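Local structure of COBE (Pseudomonas aeruginosa, 2W6K) at residues 20-23 against 24-28; 61-64 against 65-68; 97-100 against 101-104. The protein takes part in cobalamin (vitamin B12) biosynthesis, in a step that remains uncertain, and belongs to the family of the CbiG C-terminal domain. All blocks are in the same frame, centred on the assembly; numbering follows the deposited sequence.

Contact 1 (20-23 against 24-28)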
ATOM      1  N   ARG A  20      -1.439  14.685   8.339  1.00 18.92           N
ATOM      2  CA  ARG A  20      -0.662  15.794   7.825  1.00 18.32           C
ATOM      3  C   ARG A  20       0.638  15.960   8.612  1.00 17.19           C
ATOM      4  O   ARG A  20       0.649  15.908   9.860  1.00 17.79           O
ATOM      5  CB  ARG A  20      -1.511  17.073   7.874  1.00 18.99           C
ATOM      6  CG  ARG A  20      -1.061  18.191   6.992  1.00 21.41           C
ATOM      7  CD  ARG A  20      -2.263  19.114   6.716  1.00 25.27           C
ATOM      8  NE  ARG A  20      -2.355  19.505   5.306  0.70 28.72           N
ATOM      9  CZ  ARG A  20      -3.454  19.446   4.554  0.70 28.40           C
ATOM     10  NH1 ARG A  20      -4.608  19.012   5.048  0.70 29.88           N
ATOM     11  NH2 ARG A  20      -3.392  19.832   3.286  0.70 30.46           N
ATOM     12  N   GLY A  21       1.741  16.128   7.889  1.00 15.48           N
ATOM     13  CA  GLY A  21       3.036  16.369   8.509  1.00 15.31           C
ATOM     14  C   GLY A  21       3.815  15.145   8.974  1.00 16.18           C
ATOM     15  O   GLY A  21       4.914  15.295   9.520  1.00 16.31           O
ATOM     16  N   CYS A  22       3.265  13.942   8.760  1.00 15.65           N
ATOM     17  CA  CYS A  22       3.959  12.709   9.181  1.00 14.81           C
ATOM     18  C   CYS A  22       5.307  12.620   8.475  1.00 13.33           C
ATOM     19  O   CYS A  22       5.369  12.801   7.245  1.00 12.00           O
ATOM     20  CB  CYS A  22       3.119  11.473   8.878  1.00 16.27           C
ATOM     21  SG  CYS A  22       3.676   9.989   9.731  1.00 18.65           S
ATOM     22  N   SER A  23       6.377  12.381   9.241  1.00 11.46           N
ATOM     23  CA  SER A  23       7.746  12.385   8.699  1.00 11.55           C
ATOM     24  C   SER A  23       8.081  11.095   7.950  1.00 10.95           C
ATOM     25  O   SER A  23       7.496  10.031   8.216  1.00  9.41           O
ATOM     26  CB  SER A  23       8.803  12.585   9.790  1.00 11.71           C
ATOM     27  OG  SER A  23       8.902  11.443  10.636  1.00 12.71           O
ATOM     28  N   ALA A  24       9.039  11.203   7.032  1.00 11.00           N
ATOM     29  CA  ALA A  24       9.573  10.007   6.360  1.00 10.39           C
ATOM     30  C   ALA A  24      10.132   9.016   7.388  1.00 11.86           C
ATOM     31  O   ALA A  24       9.957   7.807   7.253  1.00 12.08           O
ATOM     32  CB  ALA A  24      10.659  10.380   5.345  1.00 11.29           C
ATOM     33  N   GLU A  25      10.775   9.550   8.436  1.00 11.60           N
ATOM     34  CA  GLU A  25      11.361   8.693   9.480  1.00 11.89           C
ATOM     35  C   GLU A  25      10.262   7.885  10.209  1.00 11.90           C
ATOM     36  O   GLU A  25      10.408   6.682  10.430  1.00 11.95           O
ATOM     37  CB  GLU A  25      12.206   9.550  10.437  1.00 13.26           C
ATOM     38  CG  GLU A  25      13.353  10.311   9.727  0.70 16.02           C
ATOM     39  CD  GLU A  25      13.056  11.808   9.415  0.70 19.54           C
ATOM     40  OE1 GLU A  25      13.826  12.669   9.922  0.70 22.44           O
ATOM     41  OE2 GLU A  25      12.090  12.142   8.664  0.70 16.85           O
ATOM     42  N   HIS A  26       9.146   8.534  10.518  1.00 10.87           N
ATOM     43  CA  HIS A  26       8.042   7.891  11.195  1.00 12.11           C
ATOM     44  C   HIS A  26       7.460   6.830  10.288  1.00 10.73           C
ATOM     45  O   HIS A  26       7.300   5.649  10.693  1.00 11.59           O
ATOM     46  CB  HIS A  26       6.970   8.911  11.525  1.00 12.79           C
ATOM     47  CG  HIS A  26       5.835   8.352  12.320  1.00 17.72           C
ATOM     48  ND1 HIS A  26       5.629   8.678  13.641  1.00 21.16           N
ATOM     49  CD2 HIS A  26       4.843   7.494  11.980  1.00 21.31           C
ATOM     50  CE1 HIS A  26       4.550   8.051  14.082  1.00 22.78           C
ATOM     51  NE2 HIS A  26       4.062   7.318  13.097  1.00 24.20           N
ATOM     52  N   LEU A  27       7.179   7.217   9.046  1.00  9.85           N
ATOM     53  CA  LEU A  27       6.598   6.262   8.098  1.00  9.46           C
ATOM     54  C   LEU A  27       7.533   5.068   7.917  1.00  9.37           C
ATOM     55  O   LEU A  27       7.076   3.919   7.876  1.00 10.15           O
ATOM     56  CB  LEU A  27       6.316   6.933   6.741  1.00  9.10           C
ATOM     57  CG  LEU A  27       5.233   8.018   6.754  1.00  9.40           C
ATOM     58  CD1 LEU A  27       5.033   8.613   5.403  1.00 10.76           C
ATOM     59  CD2 LEU A  27       3.919   7.403   7.232  1.00 12.73           C
ATOM     60  N   ARG A  28       8.837   5.332   7.805  1.00  9.55           N
ATOM     61  CA  ARG A  28       9.785   4.231   7.569  1.00  9.72           C
ATOM     62  C   ARG A  28       9.780   3.245   8.736  1.00 10.53           C
ATOM     63  O   ARG A  28       9.829   2.037   8.515  1.00  9.69           O
ATOM     64  CB  ARG A  28      11.208   4.760   7.326  1.00 10.30           C
ATOM     65  CG  ARG A  28      12.196   3.619   7.075  1.00 11.98           C
ATOM     66  CD  ARG A  28      13.608   4.119   6.850  1.00 11.65           C
ATOM     67  NE  ARG A  28      14.130   4.781   8.042  1.00 14.60           N
ATOM     68  CZ  ARG A  28      15.104   5.692   8.025  1.00 17.83           C
ATOM     69  NH1 ARG A  28      15.512   6.257   9.155  1.00 21.42           N
ATOM     70  NH2 ARG A  28      15.691   6.036   6.887  1.00 14.56           N
TER
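S23 and H26 meet through a serine side chain turned onto the start of a helix. S23 OG accepts a hydrogen bond from H26 N at 2.9 Å, with an N-H...O angle of 155°. The hydroxyl can do this because chi1 of S23 is 70°, which sets OG between the backbone N and the carbonyl carbon. At the next residue the carbonyl of S23 takes over. L27 N donates to S23 O at 3.0 Å, and this bond is almost straight, at 173°. S23 therefore grips two successive N-H groups of the first turn, one by its side chain and one by its carbonyl. The carboxylate of E25 folds back beside it, with OE2 3.5 Å from S23 CB.

C22 packs next to this cap. Its SG lies 3.6 Å from L27 CD2 and 4.1 Å from the centroid of the H26 ring, which it approaches obliquely. The sulfur touches the imidazole and a leucine methyl group, which lie roughly at right angles to each other as seen from it. H26 NE2 is hydrogen-bonded to D128 OD2, a bond that would limit rotation of the ring. On the inner side, L27 is buried against I16 and C18 of strand 12-18 and against L60 and L63 of helix 58-67. The arrangement is a serine N-cap at the strand-to-helix turn between strand 12-18 and helix 24-37.

Contact 2 (61-64 against 65-68)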
ATOM      1  N   ARG A  61       6.908  11.412  -0.373  1.00 10.91           N
ATOM      2  CA  ARG A  61       7.897  11.577  -1.401  1.00 10.96           C
ATOM      3  C   ARG A  61       9.308  11.348  -0.872  1.00 10.05           C
ATOM      4  O   ARG A  61      10.140  10.728  -1.565  1.00 10.17           O
ATOM      5  CB  ARG A  61       7.740  12.924  -2.088  1.00 12.24           C
ATOM      6  CG  ARG A  61       6.523  12.939  -3.031  1.00 13.47           C
ATOM      7  CD  ARG A  61       6.649  14.049  -4.063  1.00 19.61           C
ATOM      8  NE  ARG A  61       6.676  15.381  -3.454  1.00 24.28           N
ATOM      9  CZ  ARG A  61       5.614  16.072  -3.053  1.00 27.65           C
ATOM     10  NH1 ARG A  61       4.397  15.562  -3.145  1.00 30.93           N
ATOM     11  NH2 ARG A  61       5.775  17.283  -2.525  1.00 29.80           N
ATOM     12  N   GLN A  62       9.581  11.812   0.354  1.00 10.08           N
ATOM     13  CA  GLN A  62      10.928  11.612   0.926  1.00 11.25           C
ATOM     14  C   GLN A  62      11.162  10.142   1.179  1.00 10.65           C
ATOM     15  O   GLN A  62      12.283   9.626   0.939  1.00 11.33           O
ATOM     16  CB  GLN A  62      11.109  12.400   2.222  1.00 11.18           C
ATOM     17  CG  GLN A  62      11.215  13.950   2.011  1.00 13.52           C
ATOM     18  CD  GLN A  62      11.263  14.702   3.324  1.00 14.16           C
ATOM     19  OE1 GLN A  62      11.723  14.168   4.340  1.00 17.12           O
ATOM     20  NE2 GLN A  62      10.762  15.936   3.327  1.00 17.89           N
ATOM     21  N   LEU A  63      10.130   9.448   1.662  1.00  9.99           N
ATOM     22  CA  LEU A  63      10.238   7.986   1.882  1.00 10.13           C
ATOM     23  C   LEU A  63      10.535   7.268   0.579  1.00  9.86           C
ATOM     24  O   LEU A  63      11.387   6.366   0.530  1.00 11.12           O
ATOM     25  CB  LEU A  63       8.952   7.413   2.512  1.00  9.55           C
ATOM     26  CG  LEU A  63       9.035   5.921   2.854  1.00 10.29           C
ATOM     27  CD1 LEU A  63      10.217   5.619   3.789  1.00 15.25           C
ATOM     28  CD2 LEU A  63       7.730   5.513   3.508  1.00 14.23           C
ATOM     29  N   ALA A  64       9.862   7.679  -0.495  1.00  9.70           N
ATOM     30  CA  ALA A  64      10.106   7.039  -1.796  1.00 10.43           C
ATOM     31  C   ALA A  64      11.580   7.252  -2.187  1.00 11.28           C
ATOM     32  O   ALA A  64      12.231   6.349  -2.660  1.00 12.10           O
ATOM     33  CB  ALA A  64       9.187   7.583  -2.864  1.00 10.62           C
ATOM     34  N   THR A  65      12.101   8.441  -1.934  1.00 11.87           N
ATOM     35  CA  THR A  65      13.473   8.748  -2.309  1.00 13.68           C
ATOM     36  C   THR A  65      14.452   7.914  -1.500  1.00 13.83           C
ATOM     37  O   THR A  65      15.408   7.351  -2.068  1.00 14.79           O
ATOM     38  CB  THR A  65      13.751  10.247  -2.170  1.00 13.80           C
ATOM     39  OG1 THR A  65      13.087  10.918  -3.250  1.00 14.80           O
ATOM     40  CG2 THR A  65      15.271  10.540  -2.269  1.00 15.55           C
ATOM     41  N   LEU A  66      14.203   7.804  -0.201  1.00 14.00           N
ATOM     42  CA  LEU A  66      15.020   6.938   0.675  1.00 14.47           C
ATOM     43  C   LEU A  66      15.074   5.508   0.155  1.00 14.96           C
ATOM     44  O   LEU A  66      16.136   4.888   0.119  1.00 15.85           O
ATOM     45  CB  LEU A  66      14.417   6.905   2.079  1.00 14.39           C
ATOM     46  CG  LEU A  66      14.630   8.217   2.845  1.00 14.14           C
ATOM     47  CD1 LEU A  66      13.794   8.211   4.112  1.00 15.66           C
ATOM     48  CD2 LEU A  66      16.126   8.412   3.158  1.00 17.95           C
ATOM     49  N   LEU A  67      13.912   4.982  -0.217  1.00 14.31           N
ATOM     50  CA  LEU A  67      13.797   3.610  -0.693  1.00 15.12           C
ATOM     51  C   LEU A  67      14.288   3.416  -2.108  1.00 15.63           C
ATOM     52  O   LEU A  67      14.424   2.268  -2.566  1.00 16.46           O
ATOM     53  CB  LEU A  67      12.328   3.154  -0.629  1.00 13.15           C
ATOM     54  CG  LEU A  67      11.746   3.019   0.779  1.00 15.22           C
ATOM     55  CD1 LEU A  67      10.248   2.855   0.761  1.00 12.84           C
ATOM     56  CD2 LEU A  67      12.399   1.809   1.431  1.00 15.13           C
ATOM     57  N   GLU A  68      14.517   4.519  -2.824  1.00 16.10           N
ATOM     58  CA  GLU A  68      14.781   4.463  -4.278  1.00 18.13           C
ATOM     59  C   GLU A  68      13.726   3.642  -5.043  1.00 19.07           C
ATOM     60  O   GLU A  68      14.050   2.869  -5.967  1.00 20.00           O
ATOM     61  CB  GLU A  68      16.206   3.950  -4.562  1.00 18.63           C
ATOM     62  CG  GLU A  68      17.245   4.620  -3.689  1.00 22.19           C
ATOM     63  CD  GLU A  68      18.676   4.352  -4.121  1.00 27.65           C
ATOM     64  OE1 GLU A  68      19.066   3.171  -4.311  1.00 29.09           O
ATOM     65  OE2 GLU A  68      19.418   5.344  -4.253  1.00 31.01           O
TER
HETATM   66  O   HOH W   1      10.601  11.182  -4.475  1.00 24.08           O
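Segments 61-64 and 65-68 form the last turns of helix 58-67, and the chain leaves the helix at E68 in a Schellman motif. Three i to i+4 backbone bonds join them: T65 N to R61 O, L66 N to Q62 O at 2.9 Å, and L67 N to L63 O. E68 then takes a positive phi of 51°, and its N donates to T65 O. The helix is the crossover of a beta-alpha-beta unit between strands 47-51 and 71-74.

On the buried side, L63 and L67 touch one turn apart. L63 CG is 3.9 Å from L67 CD1, and the two side chains cross obliquely. L67 has CG anti to its carbonyl carbon (chi1 -67°), which sends the chain back along the helix, and CG comes within 3.4 Å of L63 O. Both leucines rest on L48 of strand 47-51. L63 also packs on R28 of helix 24-37. L66 is largely exposed, though its side chain touches A24 of helix 24-37. Its CD1 is 4.4 Å from L63 CD1, a looser approach. R61 sets its CB away from 65-68, and its NH2 forms a salt bridge with D56.

T65 is exposed as well. Its CB stands 3.5 Å from Q62 O. A water bridges the turn here: it donates to R61 O at 3.0 Å, so that this carbonyl accepts from both the water and T65 N. The same water is hydrogen-bonded to T65 OG1 at 2.8 Å.

Contact 3 (97-100 against 101-104). With SO4 (sulfate ion), chain B.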
ATOM      1  N   THR A  97     -12.165  10.962   2.558  1.00 25.57           N
ATOM      2  CA  THR A  97     -11.775  10.500   1.229  1.00 24.71           C
ATOM      3  C   THR A  97     -12.869   9.755   0.461  1.00 24.25           C
ATOM      4  O   THR A  97     -12.808   9.676  -0.774  1.00 24.51           O
ATOM      5  CB  THR A  97     -10.539   9.576   1.323  1.00 24.59           C
ATOM      6  OG1 THR A  97     -10.936   8.321   1.882  1.00 23.40           O
ATOM      7  CG2 THR A  97      -9.460  10.192   2.201  1.00 25.92           C
ATOM      8  N   GLY A  98     -13.849   9.204   1.180  1.00 22.51           N
ATOM      9  CA  GLY A  98     -14.869   8.329   0.588  1.00 22.39           C
ATOM     10  C   GLY A  98     -14.465   6.863   0.585  1.00 21.84           C
ATOM     11  O   GLY A  98     -15.264   5.978   0.233  1.00 22.31           O
ATOM     12  N   CYS A  99     -13.218   6.608   0.989  1.00 20.59           N
ATOM     13  CA  CYS A  99     -12.627   5.263   0.990  1.00 19.77           C
ATOM     14  C   CYS A  99     -12.455   4.839   2.441  1.00 18.47           C
ATOM     15  O   CYS A  99     -11.979   5.638   3.255  1.00 18.53           O
ATOM     16  CB  CYS A  99     -11.263   5.312   0.283  1.00 20.32           C
ATOM     17  SG  CYS A  99     -10.097   3.958   0.636  1.00 21.43           S
ATOM     18  N   SER A 100     -12.817   3.593   2.767  1.00 17.03           N
ATOM     19  CA  SER A 100     -12.801   3.132   4.179  1.00 16.16           C
ATOM     20  C   SER A 100     -11.411   2.835   4.746  1.00 15.12           C
ATOM     21  O   SER A 100     -11.230   2.743   5.953  1.00 15.08           O
ATOM     22  CB  SER A 100     -13.691   1.893   4.359  1.00 17.94           C
ATOM     23  OG  SER A 100     -15.053   2.256   4.121  1.00 21.69           O
ATOM     24  N   SER A 101     -10.443   2.605   3.875  1.00 13.92           N
ATOM     25  CA  SER A 101      -9.053   2.433   4.340  1.00 12.65           C
ATOM     26  C   SER A 101      -8.139   2.765   3.218  1.00 11.47           C
ATOM     27  O   SER A 101      -8.076   2.005   2.251  1.00 11.67           O
ATOM     28  CB  SER A 101      -8.746   1.016   4.840  1.00 12.96           C
ATOM     29  OG  SER A 101      -7.347   0.933   5.125  1.00 13.50           O
ATOM     30  N   VAL A 102      -7.440   3.894   3.323  1.00 10.25           N
ATOM     31  CA  VAL A 102      -6.515   4.312   2.279  1.00  9.67           C
ATOM     32  C   VAL A 102      -5.397   3.294   2.154  1.00  9.24           C
ATOM     33  O   VAL A 102      -5.022   2.933   1.041  1.00 10.03           O
ATOM     34  CB  VAL A 102      -5.957   5.740   2.523  1.00  8.89           C
ATOM     35  CG1 VAL A 102      -4.758   6.033   1.630  1.00 11.01           C
ATOM     36  CG2 VAL A 102      -7.072   6.751   2.326  1.00 12.54           C
ATOM     37  N   ALA A 103      -4.846   2.862   3.285  1.00  8.75           N
ATOM     38  CA  ALA A 103      -3.686   1.941   3.221  1.00  8.21           C
ATOM     39  C   ALA A 103      -4.063   0.631   2.541  1.00  8.06           C
ATOM     40  O   ALA A 103      -3.348   0.132   1.668  1.00  8.39           O
ATOM     41  CB  ALA A 103      -3.151   1.675   4.618  1.00  9.12           C
ATOM     42  N   GLU A 104      -5.172   0.038   2.969  1.00  7.74           N
ATOM     43  CA  GLU A 104      -5.577  -1.259   2.432  1.00  8.23           C
ATOM     44  C   GLU A 104      -6.006  -1.151   0.953  1.00  8.65           C
ATOM     45  O   GLU A 104      -5.560  -1.929   0.109  1.00  8.06           O
ATOM     46  CB  GLU A 104      -6.681  -1.859   3.294  1.00  8.86           C
ATOM     47  CG  GLU A 104      -6.157  -2.218   4.652  1.00  9.99           C
ATOM     48  CD  GLU A 104      -7.167  -2.869   5.584  1.00 11.21           C
ATOM     49  OE1 GLU A 104      -8.357  -2.903   5.246  1.00 13.56           O
ATOM     50  OE2 GLU A 104      -6.726  -3.315   6.680  1.00 11.38           O
TER
HETATM   51  S   SO4 B1140      -6.225   4.314   6.599  1.00 13.59           S
HETATM   52  O1  SO4 B1140      -5.968   4.954   7.930  1.00 19.44           O
HETATM   53  O2  SO4 B1140      -7.131   5.154   5.829  1.00 16.13           O
HETATM   54  O3  SO4 B1140      -6.844   3.028   6.845  1.00 17.46           O
HETATM   55  O4  SO4 B1140      -4.971   4.174   5.917  1.00 18.00           O
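V102 lays its CG2 methyl group beside T97, 4.2 Å from T97 CG2, where the loop after helix 91-97 turns into helix 102-115. The turn combines two hydroxyl motifs, an ST turn at T97 and a serine N-cap at S101. T97 OG1 accepts from C99 N, and it is also bonded to A93 O in the preceding helix. G98 lies inside this turn with a positive phi of 89°. T97 and V102 both pack on I51 of strand 47-51, so the apolar patch reaches the sheet.

C99 points into the turn. Its SG is 3.2 Å from S101 O, and V102 CG2 lies further off at 4.5 Å. S100 N is held by E83 OE1, which fixes the backbone just before the cap.

At the cap, S101 OG accepts from E104 N at 3.2 Å. With chi1 at 174°, OG stands anti to the backbone N, and it also donates to a bound sulfate. E104 itself is buried, and its carboxylate is met by L87 N, S88 OG and K125 N. The sulfate, probably from the crystallisation liquor, sits at the N terminus of helix 102-115, where the helix dipole would probably stabilise an anion. K125 NZ is also hydrogen-bonded to it. The cap and the first turn bind it as well. A103 N donates to sulfate O4 at 2.9 Å. S101 OG donates to sulfate O3 at 2.8 Å. V102 N donates to sulfate O2 at 2.8 Å.

In the fold
From the N terminus, strand 12-18 leads into contact 1, which closes the short turn into helix 24-37. Contact 2 follows at the end of helix 58-67, just before strand 71-74. Contact 3 comes last and closes the turn between helices 91-97 and 102-115. The three are in series, so none nests in or crosses another. Contacts 1 and 2 touch where the two helices pack: A24 CB is 3.7 Å from Q62 CB. Contact 3 stands apart, its centre about 18 and 22 Å from those of contacts 1 and 2. Strand 47-51 touches both regions, L48 packing against contact 2 on one face of the sheet and I51 against contact 3 on the other.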